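Long-range contacts in hypothetical protein XCC0632 (Xanthomonas campestris pv. campestris, PDB 2IQI), which is of unknown function but is probably the auxiliary lipoprotein component of an ABC-type transport system: residues Leu119-Lys129 with Ser141-Ser152; Asn49-Tyr60 with Arg108-Gly116. One frame throughout, in Å; residues are numbered along the deposited sequence.

Interaction 1: Leu119-Lys129 with Ser141-Ser152; sequences LPAATIELNAK and SRTFTVARPSSS
The carbonyl oxygen of A128 takes two donors from the facing strand. R142 N lies 3.1 Å from A128 O and makes the main bond. S141 OG adds a weak one at 3.4 Å to the same oxygen. This pairing belongs to a long antiparallel beta hairpin, built of strands 121-132 and 137-149. A122/R148, I124/V146, L126/F144 and A128/R142 are the hydrogen-bonded pairs, each joined by two backbone bonds. The ladder runs one step past the strands, where S150 N bonds to P120 O.

The face carrying L126, A128 and F144 turns to helix 155-185. L126 holds CG between its backbone N and carbonyl carbon (chi1 62°). This brings CD1 to 4.1 Å from F144 CD2, obliquely to the ring. The A128 methyl sits at the ring edge, near CE2. R142 CG lies over one face of the same ring, toward the rim, and W176 of the helix meets F144 edge-to-face. R148 starts on this side, but its end leads away to Q168.

The other face is more polar. N127 has CG anti to the backbone N, and its side chain crosses that of T143 at about a right angle. N127 ND2 donates to T143 OG1 at 3.2 Å, with the acceptor close to the amide plane. E125 packs its CB on T145 CG2, while its carboxylate goes to R108 and R109 of the next strand. Further along, the A121 and A147 methyls meet.

At the loop end, S150 OG bonds to S152 O at 2.8 Å. L119 lies against this loop with both branches: CD1 lies against the S150 and S151 carbonyls, and CD2 is 3.8 Å from S152 CA.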
loop_
_atom_site.group_PDB
_atom_site.type_symbol
_atom_site.label_atom_id
_atom_site.label_comp_id
_atom_site.label_asym_id
_atom_site.label_seq_id
_atom_site.Cartn_x
_atom_site.Cartn_y
_atom_site.Cartn_z
ATOM N N LEU A 119 -0.421 -1.644 -23.360
ATOM C CA LEU A 119 -0.856 -2.334 -22.121
ATOM C C LEU A 119 -0.601 -1.486 -20.853
ATOM O O LEU A 119 0.477 -0.882 -20.708
ATOM C CB LEU A 119 -0.155 -3.682 -21.969
ATOM C CG LEU A 119 -0.122 -4.651 -23.141
ATOM C CD1 LEU A 119 0.986 -5.657 -22.914
ATOM C CD2 LEU A 119 -1.483 -5.316 -23.336
ATOM N N PRO A 120 -1.564 -1.485 -19.908
ATOM C CA PRO A 120 -1.496 -0.568 -18.794
ATOM C C PRO A 120 -0.652 -1.134 -17.647
ATOM O O PRO A 120 -0.358 -2.349 -17.609
ATOM C CB PRO A 120 -2.944 -0.487 -18.348
ATOM C CG PRO A 120 -3.457 -1.889 -18.553
ATOM C CD PRO A 120 -2.726 -2.393 -19.787
ATOM N N ALA A 121 -0.266 -0.249 -16.727
ATOM C CA ALA A 121 0.501 -0.642 -15.545
ATOM C C ALA A 121 -0.359 -0.436 -14.294
ATOM O O ALA A 121 -0.950 0.631 -14.111
ATOM C CB ALA A 121 1.786 0.156 -15.455
ATOM N N ALA A 122 -0.439 -1.465 -13.449
ATOM C CA ALA A 122 -1.084 -1.297 -12.142
ATOM C C ALA A 122 -0.185 -0.411 -11.303
ATOM O O ALA A 122 0.964 -0.736 -11.093
ATOM C CB ALA A 122 -1.295 -2.612 -11.468
ATOM N N THR A 123 -0.734 0.703 -10.846
ATOM C CA THR A 123 0.017 1.782 -10.303
ATOM C C THR A 123 -0.499 2.190 -8.926
ATOM O O THR A 123 -1.683 2.532 -8.757
ATOM C CB THR A 123 -0.057 2.979 -11.268
ATOM O OG1 THR A 123 0.553 2.603 -12.505
ATOM C CG2 THR A 123 0.656 4.222 -10.708
ATOM N N ILE A 124 0.398 2.176 -7.946
ATOM C CA ILE A 124 0.069 2.648 -6.641
ATOM C C ILE A 124 1.051 3.721 -6.330
ATOM O O ILE A 124 2.251 3.516 -6.430
ATOM C CB ILE A 124 0.107 1.515 -5.592
ATOM C CG1 ILE A 124 -0.828 0.374 -6.000
ATOM C CG2 ILE A 124 -0.428 2.002 -4.305
ATOM C CD1 ILE A 124 -0.817 -0.772 -5.087
ATOM N N GLU A 125 0.542 4.899 -5.994
ATOM C CA GLU A 125 1.358 5.957 -5.446
ATOM C C GLU A 125 0.766 6.398 -4.124
ATOM O O GLU A 125 -0.449 6.678 -4.047
ATOM C CB GLU A 125 1.479 7.108 -6.414
ATOM C CG GLU A 125 1.993 8.397 -5.765
ATOM C CD GLU A 125 2.106 9.564 -6.766
ATOM O OE1 GLU A 125 1.790 9.355 -7.982
ATOM O OE2 GLU A 125 2.537 10.680 -6.344
ATOM N N LEU A 126 1.620 6.444 -3.093
ATOM C CA LEU A 126 1.202 6.792 -1.730
ATOM C C LEU A 126 2.303 7.496 -0.885
ATOM O O LEU A 126 3.512 7.393 -1.202
ATOM C CB LEU A 126 0.631 5.579 -1.011
ATOM C CG LEU A 126 1.585 4.391 -0.807
ATOM C CD1 LEU A 126 2.501 4.620 0.417
ATOM C CD2 LEU A 126 0.872 2.971 -0.776
ATOM N N ASN A 127 1.887 8.202 0.181
ATOM C CA ASN A 127 2.823 8.867 1.076
ATOM C C ASN A 127 2.633 8.396 2.514
ATOM O O ASN A 127 1.521 8.442 3.055
ATOM C CB ASN A 127 2.614 10.369 0.989
ATOM C CG ASN A 127 3.528 11.148 1.904
ATOM O OD1 ASN A 127 3.135 11.503 3.030
ATOM N ND2 ASN A 127 4.751 11.439 1.434
ATOM N N ALA A 128 3.709 7.930 3.135
ATOM C CA ALA A 128 3.666 7.506 4.529
ATOM C C ALA A 128 4.339 8.520 5.413
ATOM O O ALA A 128 5.417 9.014 5.106
ATOM C CB ALA A 128 4.369 6.162 4.703
ATOM N N LYS A 129 3.700 8.831 6.519
ATOM C CA LYS A 129 4.361 9.562 7.560
ATOM C C LYS A 129 4.486 8.591 8.700
ATOM O O LYS A 129 3.543 7.810 8.963
ATOM C CB LYS A 129 3.480 10.708 8.005
ATOM C CG LYS A 129 3.296 11.774 6.982
ATOM C CD LYS A 129 2.498 12.881 7.568
ATOM C CE LYS A 129 2.777 14.100 6.748
ATOM N NZ LYS A 129 2.370 14.016 5.316
ATOM N N SER A 141 8.930 11.077 6.356
ATOM C CA SER A 141 7.859 11.049 5.404
ATOM C C SER A 141 8.524 10.570 4.151
ATOM O O SER A 141 9.704 10.850 3.955
ATOM C CB SER A 141 7.311 12.451 5.204
ATOM O OG SER A 141 5.980 12.389 4.690
ATOM N N ARG A 142 7.790 9.831 3.320
ATOM C CA ARG A 142 8.318 9.306 2.076
ATOM C C ARG A 142 7.219 8.928 1.110
ATOM O O ARG A 142 6.256 8.263 1.468
ATOM C CB ARG A 142 9.204 8.088 2.312
ATOM C CG ARG A 142 9.746 7.581 1.017
ATOM C CD ARG A 142 10.701 6.457 1.128
ATOM N NE ARG A 142 11.982 6.898 1.646
ATOM C CZ ARG A 142 13.036 6.099 1.768
ATOM N NH1 ARG A 142 12.965 4.818 1.380
ATOM N NH2 ARG A 142 14.167 6.582 2.267
ATOM N N THR A 143 7.402 9.332 -0.142
ATOM C CA THR A 143 6.523 8.951 -1.235
ATOM C C THR A 143 7.027 7.663 -1.856
ATOM O O THR A 143 8.208 7.528 -2.100
ATOM C CB THR A 143 6.451 10.080 -2.238
ATOM O OG1 THR A 143 5.775 11.166 -1.605
ATOM C CG2 THR A 143 5.677 9.690 -3.484
ATOM N N PHE A 144 6.128 6.702 -2.037
ATOM C CA PHE A 144 6.426 5.418 -2.674
ATOM C C PHE A 144 5.574 5.338 -3.919
ATOM O O PHE A 144 4.376 5.535 -3.806
ATOM C CB PHE A 144 6.046 4.249 -1.746
ATOM C CG PHE A 144 6.896 4.146 -0.508
ATOM C CD1 PHE A 144 8.044 3.372 -0.501
ATOM C CD2 PHE A 144 6.540 4.837 0.659
ATOM C CE1 PHE A 144 8.816 3.282 0.653
ATOM C CE2 PHE A 144 7.296 4.747 1.808
ATOM C CZ PHE A 144 8.449 3.956 1.812
ATOM N N THR A 145 6.170 5.044 -5.075
ATOM C CA THR A 145 5.430 4.830 -6.320
ATOM C C THR A 145 5.811 3.472 -6.885
ATOM O O THR A 145 6.976 3.219 -7.129
ATOM C CB THR A 145 5.785 5.880 -7.462
ATOM O OG1 THR A 145 5.894 7.196 -6.922
ATOM C CG2 THR A 145 4.734 5.895 -8.535
ATOM N N VAL A 146 4.840 2.628 -7.163
ATOM C CA VAL A 146 5.146 1.396 -7.820
ATOM C C VAL A 146 4.247 1.239 -9.038
ATOM O O VAL A 146 3.040 1.493 -8.952
ATOM C CB VAL A 146 4.960 0.236 -6.865
ATOM C CG1 VAL A 146 5.031 -1.090 -7.601
ATOM C CG2 VAL A 146 6.019 0.279 -5.794
ATOM N N ALA A 147 4.834 0.853 -10.179
ATOM C CA ALA A 147 4.054 0.529 -11.395
ATOM C C ALA A 147 4.477 -0.819 -11.972
ATOM O O ALA A 147 5.665 -1.069 -12.238
ATOM C CB ALA A 147 4.171 1.641 -12.448
ATOM N N ARG A 148 3.527 -1.725 -12.142
ATOM C CA ARG A 148 3.913 -3.042 -12.664
ATOM C C ARG A 148 3.126 -3.337 -13.917
ATOM O O ARG A 148 1.897 -3.333 -13.884
ATOM C CB ARG A 148 3.729 -4.137 -11.609
ATOM C CG ARG A 148 4.607 -3.964 -10.342
ATOM C CD ARG A 148 6.088 -4.292 -10.548
ATOM N NE ARG A 148 6.254 -5.720 -10.834
ATOM C CZ ARG A 148 6.558 -6.645 -9.920
ATOM N NH1 ARG A 148 6.774 -6.281 -8.659
ATOM N NH2 ARG A 148 6.665 -7.933 -10.265
ATOM N N PRO A 149 3.826 -3.602 -15.039
ATOM C CA PRO A 149 3.112 -3.787 -16.318
ATOM C C PRO A 149 2.266 -5.034 -16.214
ATOM O O PRO A 149 2.681 -6.026 -15.601
ATOM C CB PRO A 149 4.233 -4.007 -17.328
ATOM C CG PRO A 149 5.352 -4.621 -16.492
ATOM C CD PRO A 149 5.275 -3.838 -15.182
ATOM N N SER A 150 1.066 -4.926 -16.757
ATOM C CA SER A 150 0.124 -6.000 -16.886
ATOM C C SER A 150 0.408 -6.700 -18.200
ATOM O O SER A 150 0.918 -6.085 -19.115
ATOM C CB SER A 150 -1.264 -5.402 -16.949
ATOM O OG SER A 150 -2.190 -6.392 -17.304
ATOM N N SER A 151 0.068 -7.978 -18.309
ATOM C CA SER A 151 0.412 -8.703 -19.500
ATOM C C SER A 151 -0.663 -8.784 -20.589
ATOM O O SER A 151 -0.328 -9.011 -21.779
ATOM C CB SER A 151 1.132 -10.031 -19.206
ATOM O OG SER A 151 0.528 -10.803 -18.225
ATOM N N SER A 152 -1.922 -8.526 -20.242
ATOM C CA SER A 152 -2.906 -8.167 -21.268
ATOM C C SER A 152 -3.855 -7.058 -20.794
ATOM O O SER A 152 -3.693 -6.535 -19.719
ATOM C CB SER A 152 -3.674 -9.397 -21.720
ATOM O OG SER A 152 -4.760 -9.642 -20.857
#

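Interaction 2: Asn49-Tyr60 with Arg108-Gly116; sequences NVRPTPGELQVY and RRFESDYAG
N49 opens the contact with its carbonyl. S112 N donates to N49 O at 2.8 Å. A water links N49 N to F110 O, and N49 ND2 bonds to I42 O. V50 pairs with S112 in parallel strands. V50 CG2, anti to its backbone N, meets the edge of the Y114 ring 3.8 Å from CE2.

R51 continues the ladder, with R51 N bonded to S112 O at 2.9 Å. Its side chain forms a salt bridge to E111. The guanidinium and carboxylate planes are only 11° apart. R51 NH2 donates to E111 OE2 at 2.9 Å, using the syn lone pair of that oxygen. R51 NE faces E111 OE1 and completes a two-pronged grip, though its exact length is doubtful. R51 bends at chi3 (-49°), and NH1 is also bonded to P54 O at 3.1 Å. All three nitrogens are engaged, NE and NH2 by E111 and NH1 by P54 O, which should fix the rotation of the group.

P52 CA packs obliquely on the Y114 ring. The type I turn T53-E56 then reverses the chain. L57 returns over the R51 guanidinium, with CD2 3.5 Å above one face, offset toward the rim. Y60 closes the segment: Y60 OH and S112 OG share a hydrogen bond of 2.8 Å, with S112 OG at the edge of the Y60 ring.

R109 also bridges E111 and, at long range, D113, but its NE is bound mainly to E125 of strand 121-132 by a salt bridge. This cluster lies at the corner between strands 101-110 and 112-113. Parallel pairing of 49-51 with 112-113 adds the small hairpin 49-51/58-59 to the main sheet. Helix 155-185 lies beside it, with V158 touching both Y60 and S112, and T155 touching Y60.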
loop_
_atom_site.group_PDB
_atom_site.type_symbol
_atom_site.label_atom_id
_atom_site.label_comp_id
_atom_site.label_asym_id
_atom_site.label_seq_id
_atom_site.Cartn_x
_atom_site.Cartn_y
_atom_site.Cartn_z
ATOM N N ASN A 49 -10.074 1.635 -10.716
ATOM C CA ASN A 49 -9.737 2.749 -11.582
ATOM C C ASN A 49 -8.830 2.410 -12.749
ATOM O O ASN A 49 -7.942 1.537 -12.669
ATOM C CB ASN A 49 -9.123 3.849 -10.763
ATOM C CG ASN A 49 -10.020 4.284 -9.631
ATOM O OD1 ASN A 49 -11.215 4.025 -9.656
ATOM N ND2 ASN A 49 -9.448 4.967 -8.637
ATOM N N VAL A 50 -9.090 3.112 -13.840
ATOM C CA VAL A 50 -8.316 2.974 -15.043
ATOM C C VAL A 50 -8.187 4.362 -15.673
ATOM O O VAL A 50 -9.141 5.120 -15.712
ATOM C CB VAL A 50 -8.951 1.903 -15.991
ATOM C CG1 VAL A 50 -10.422 2.196 -16.250
ATOM C CG2 VAL A 50 -8.156 1.752 -17.315
ATOM N N ARG A 51 -6.982 4.697 -16.114
ATOM C CA ARG A 51 -6.699 5.953 -16.799
ATOM C C ARG A 51 -6.366 5.624 -18.261
ATOM O O ARG A 51 -5.202 5.380 -18.592
ATOM C CB ARG A 51 -5.504 6.627 -16.113
ATOM C CG ARG A 51 -5.098 7.997 -16.665
ATOM C CD ARG A 51 -4.035 8.667 -15.840
ATOM N NE ARG A 51 -4.358 8.652 -14.412
ATOM C CZ ARG A 51 -4.803 9.690 -13.716
ATOM N NH1 ARG A 51 -5.007 10.864 -14.289
ATOM N NH2 ARG A 51 -5.037 9.544 -12.432
ATOM N N PRO A 52 -7.390 5.538 -19.138
ATOM C CA PRO A 52 -7.071 5.167 -20.507
ATOM C C PRO A 52 -6.298 6.250 -21.264
ATOM O O PRO A 52 -5.580 5.913 -22.199
ATOM C CB PRO A 52 -8.437 4.938 -21.129
ATOM C CG PRO A 52 -9.345 5.796 -20.337
ATOM C CD PRO A 52 -8.847 5.688 -18.952
ATOM N N THR A 53 -6.461 7.519 -20.901
ATOM C CA THR A 53 -5.595 8.596 -21.400
ATOM C C THR A 53 -5.255 9.521 -20.249
ATOM O O THR A 53 -5.996 9.608 -19.272
ATOM C CB THR A 53 -6.202 9.499 -22.552
ATOM O OG1 THR A 53 -7.544 9.905 -22.227
ATOM C CG2 THR A 53 -6.139 8.813 -23.920
ATOM N N PRO A 54 -4.161 10.262 -20.397
ATOM C CA PRO A 54 -3.518 10.873 -19.242
ATOM C C PRO A 54 -4.356 11.788 -18.347
ATOM O O PRO A 54 -4.200 11.719 -17.125
ATOM C CB PRO A 54 -2.287 11.549 -19.837
ATOM C CG PRO A 54 -2.056 10.764 -21.163
ATOM C CD PRO A 54 -3.434 10.528 -21.650
ATOM N N GLY A 55 -5.241 12.613 -18.898
ATOM C CA GLY A 55 -6.030 13.500 -18.029
ATOM C C GLY A 55 -7.341 12.954 -17.460
ATOM O O GLY A 55 -8.161 13.727 -16.982
ATOM N N GLU A 56 -7.534 11.630 -17.489
ATOM C CA GLU A 56 -8.880 11.040 -17.419
ATOM C C GLU A 56 -9.037 9.723 -16.634
ATOM O O GLU A 56 -8.253 8.806 -16.800
ATOM C CB GLU A 56 -9.409 10.851 -18.840
ATOM C CG GLU A 56 -10.904 10.999 -18.970
ATOM C CD GLU A 56 -11.419 10.741 -20.392
ATOM O OE1 GLU A 56 -11.136 11.562 -21.323
ATOM O OE2 GLU A 56 -12.125 9.707 -20.554
ATOM N N LEU A 57 -10.063 9.625 -15.796
ATOM C CA LEU A 57 -10.328 8.378 -15.069
ATOM C C LEU A 57 -11.657 7.715 -15.446
ATOM O O LEU A 57 -12.684 8.384 -15.532
ATOM C CB LEU A 57 -10.261 8.592 -13.543
ATOM C CG LEU A 57 -8.874 8.644 -12.880
ATOM C CD1 LEU A 57 -8.966 8.676 -11.362
ATOM C CD2 LEU A 57 -7.950 7.504 -13.291
ATOM N N GLN A 58 -11.625 6.405 -15.677
ATOM C CA GLN A 58 -12.828 5.576 -15.860
ATOM C C GLN A 58 -12.806 4.442 -14.819
ATOM O O GLN A 58 -11.924 4.416 -13.968
ATOM C CB GLN A 58 -12.854 5.017 -17.274
ATOM C CG GLN A 58 -13.584 5.892 -18.258
ATOM C CD GLN A 58 -13.026 5.834 -19.673
ATOM O OE1 GLN A 58 -12.780 4.758 -20.263
ATOM N NE2 GLN A 58 -12.843 7.016 -20.242
ATOM N N VAL A 59 -13.774 3.528 -14.848
ATOM C CA VAL A 59 -13.718 2.339 -13.968
ATOM C C VAL A 59 -13.910 1.128 -14.840
ATOM O O VAL A 59 -14.615 1.220 -15.826
ATOM C CB VAL A 59 -14.769 2.347 -12.809
ATOM C CG1 VAL A 59 -14.368 3.343 -11.702
ATOM C CG2 VAL A 59 -16.203 2.621 -13.319
ATOM N N TYR A 60 -13.266 0.006 -14.555
ATOM C CA TYR A 60 -13.542 -1.166 -15.389
ATOM C C TYR A 60 -15.003 -1.542 -15.153
ATOM O O TYR A 60 -15.467 -1.553 -14.007
ATOM C CB TYR A 60 -12.625 -2.345 -15.063
ATOM C CG TYR A 60 -11.218 -2.189 -15.579
ATOM C CD1 TYR A 60 -10.936 -2.287 -16.941
ATOM C CD2 TYR A 60 -10.166 -1.953 -14.707
ATOM C CE1 TYR A 60 -9.621 -2.148 -17.411
ATOM C CE2 TYR A 60 -8.868 -1.815 -15.165
ATOM C CZ TYR A 60 -8.594 -1.906 -16.505
ATOM O OH TYR A 60 -7.306 -1.760 -16.939
ATOM N N ARG A 108 -2.487 8.186 -3.171
ATOM C CA ARG A 108 -2.607 9.238 -4.193
ATOM C C ARG A 108 -3.146 8.691 -5.502
ATOM O O ARG A 108 -3.994 9.306 -6.139
ATOM C CB ARG A 108 -1.266 9.906 -4.438
ATOM C CG ARG A 108 -0.666 10.578 -3.209
ATOM C CD ARG A 108 0.701 11.067 -3.581
ATOM N NE ARG A 108 1.337 11.918 -2.588
ATOM C CZ ARG A 108 2.557 12.463 -2.739
ATOM N NH1 ARG A 108 3.261 12.223 -3.852
ATOM N NH2 ARG A 108 3.076 13.274 -1.794
ATOM N N ARG A 109 -2.634 7.527 -5.893
ATOM C CA ARG A 109 -3.076 6.839 -7.087
ATOM C C ARG A 109 -3.211 5.367 -6.789
ATOM O O ARG A 109 -2.343 4.774 -6.123
ATOM C CB ARG A 109 -2.122 7.115 -8.253
ATOM C CG ARG A 109 -2.284 8.574 -8.774
ATOM C CD ARG A 109 -1.657 8.757 -10.077
ATOM N NE ARG A 109 -0.246 8.400 -10.016
ATOM C CZ ARG A 109 0.378 7.691 -10.954
ATOM N NH1 ARG A 109 -0.294 7.248 -12.023
ATOM N NH2 ARG A 109 1.657 7.407 -10.828
ATOM N N PHE A 110 -4.345 4.806 -7.211
ATOM C CA PHE A 110 -4.594 3.364 -7.194
ATOM C C PHE A 110 -5.328 3.011 -8.516
ATOM O O PHE A 110 -6.577 3.019 -8.602
ATOM C CB PHE A 110 -5.428 2.988 -5.978
ATOM C CG PHE A 110 -5.240 1.575 -5.538
ATOM C CD1 PHE A 110 -5.904 0.542 -6.176
ATOM C CD2 PHE A 110 -4.387 1.272 -4.484
ATOM C CE1 PHE A 110 -5.709 -0.762 -5.777
ATOM C CE2 PHE A 110 -4.203 -0.017 -4.070
ATOM C CZ PHE A 110 -4.851 -1.038 -4.726
ATOM N N GLU A 111 -4.561 2.742 -9.568
ATOM C CA GLU A 111 -5.163 2.742 -10.889
ATOM C C GLU A 111 -4.435 1.877 -11.901
ATOM O O GLU A 111 -3.229 1.666 -11.812
ATOM C CB GLU A 111 -5.276 4.174 -11.408
ATOM C CG GLU A 111 -3.907 4.849 -11.597
ATOM C CD GLU A 111 -4.004 6.347 -11.880
ATOM O OE1 GLU A 111 -3.657 6.756 -13.007
ATOM O OE2 GLU A 111 -4.438 7.117 -10.989
ATOM N N SER A 112 -5.194 1.370 -12.861
ATOM C CA SER A 112 -4.619 0.784 -14.057
ATOM C C SER A 112 -4.261 1.900 -15.023
ATOM O O SER A 112 -5.131 2.591 -15.513
ATOM C CB SER A 112 -5.623 -0.139 -14.688
ATOM O OG SER A 112 -5.017 -0.832 -15.724
ATOM N N ASP A 113 -2.971 2.107 -15.258
ATOM C CA ASP A 113 -2.495 3.290 -15.994
ATOM C C ASP A 113 -1.910 2.893 -17.331
ATOM O O ASP A 113 -0.926 2.142 -17.393
ATOM C CB ASP A 113 -1.470 4.044 -15.151
ATOM C CG ASP A 113 -0.946 5.338 -15.815
ATOM O OD1 ASP A 113 -1.586 5.909 -16.739
ATOM O OD2 ASP A 113 0.141 5.800 -15.359
ATOM N N TYR A 114 -2.535 3.379 -18.401
ATOM C CA TYR A 114 -2.100 3.007 -19.753
ATOM C C TYR A 114 -0.826 3.723 -20.129
ATOM O O TYR A 114 -0.028 3.195 -20.887
ATOM C CB TYR A 114 -3.187 3.236 -20.809
ATOM C CG TYR A 114 -4.110 2.067 -21.003
ATOM C CD1 TYR A 114 -3.895 1.141 -22.043
ATOM C CD2 TYR A 114 -5.202 1.878 -20.153
ATOM C CE1 TYR A 114 -4.766 0.055 -22.223
ATOM C CE2 TYR A 114 -6.064 0.823 -20.313
ATOM C CZ TYR A 114 -5.852 -0.094 -21.335
ATOM O OH TYR A 114 -6.737 -1.140 -21.461
ATOM N N ALA A 115 -0.657 4.920 -19.567
ATOM C CA ALA A 115 0.523 5.782 -19.776
ATOM C C ALA A 115 0.965 5.879 -21.277
ATOM O O ALA A 115 2.134 5.632 -21.623
ATOM C CB ALA A 115 1.683 5.341 -18.830
ATOM N N GLY A 116 0.019 6.215 -22.161
ATOM C CA GLY A 116 0.265 6.096 -23.623
ATOM C C GLY A 116 0.995 4.829 -24.109
ATOM O O GLY A 116 1.902 4.882 -24.941
HETATM O O HOH W 1 -8.811 0.958 -8.092
#

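How the interactions relate
Interactions 1 and 2 follow in series along the chain and share one mixed sheet, their centres about 12 Å apart. Strand 121-132 of interaction 1 is the neighbour of both 101-110 and 112-113 of interaction 2. A probable hydrogen bond of 2.8 Å joins T123 N to E111 O, and A121 N faces D113 O just beyond. R108 and R109 both face E125 in a classic beta bulge. R109 also bridges E125, which carries the salt-bridge network of interaction 2 into the hairpin. P120 CB packs 3.4 Å from S112 OG. Helix 155-185 touches side chains from both contacts. The function is unestablished, so neither contact can be tied to an active site.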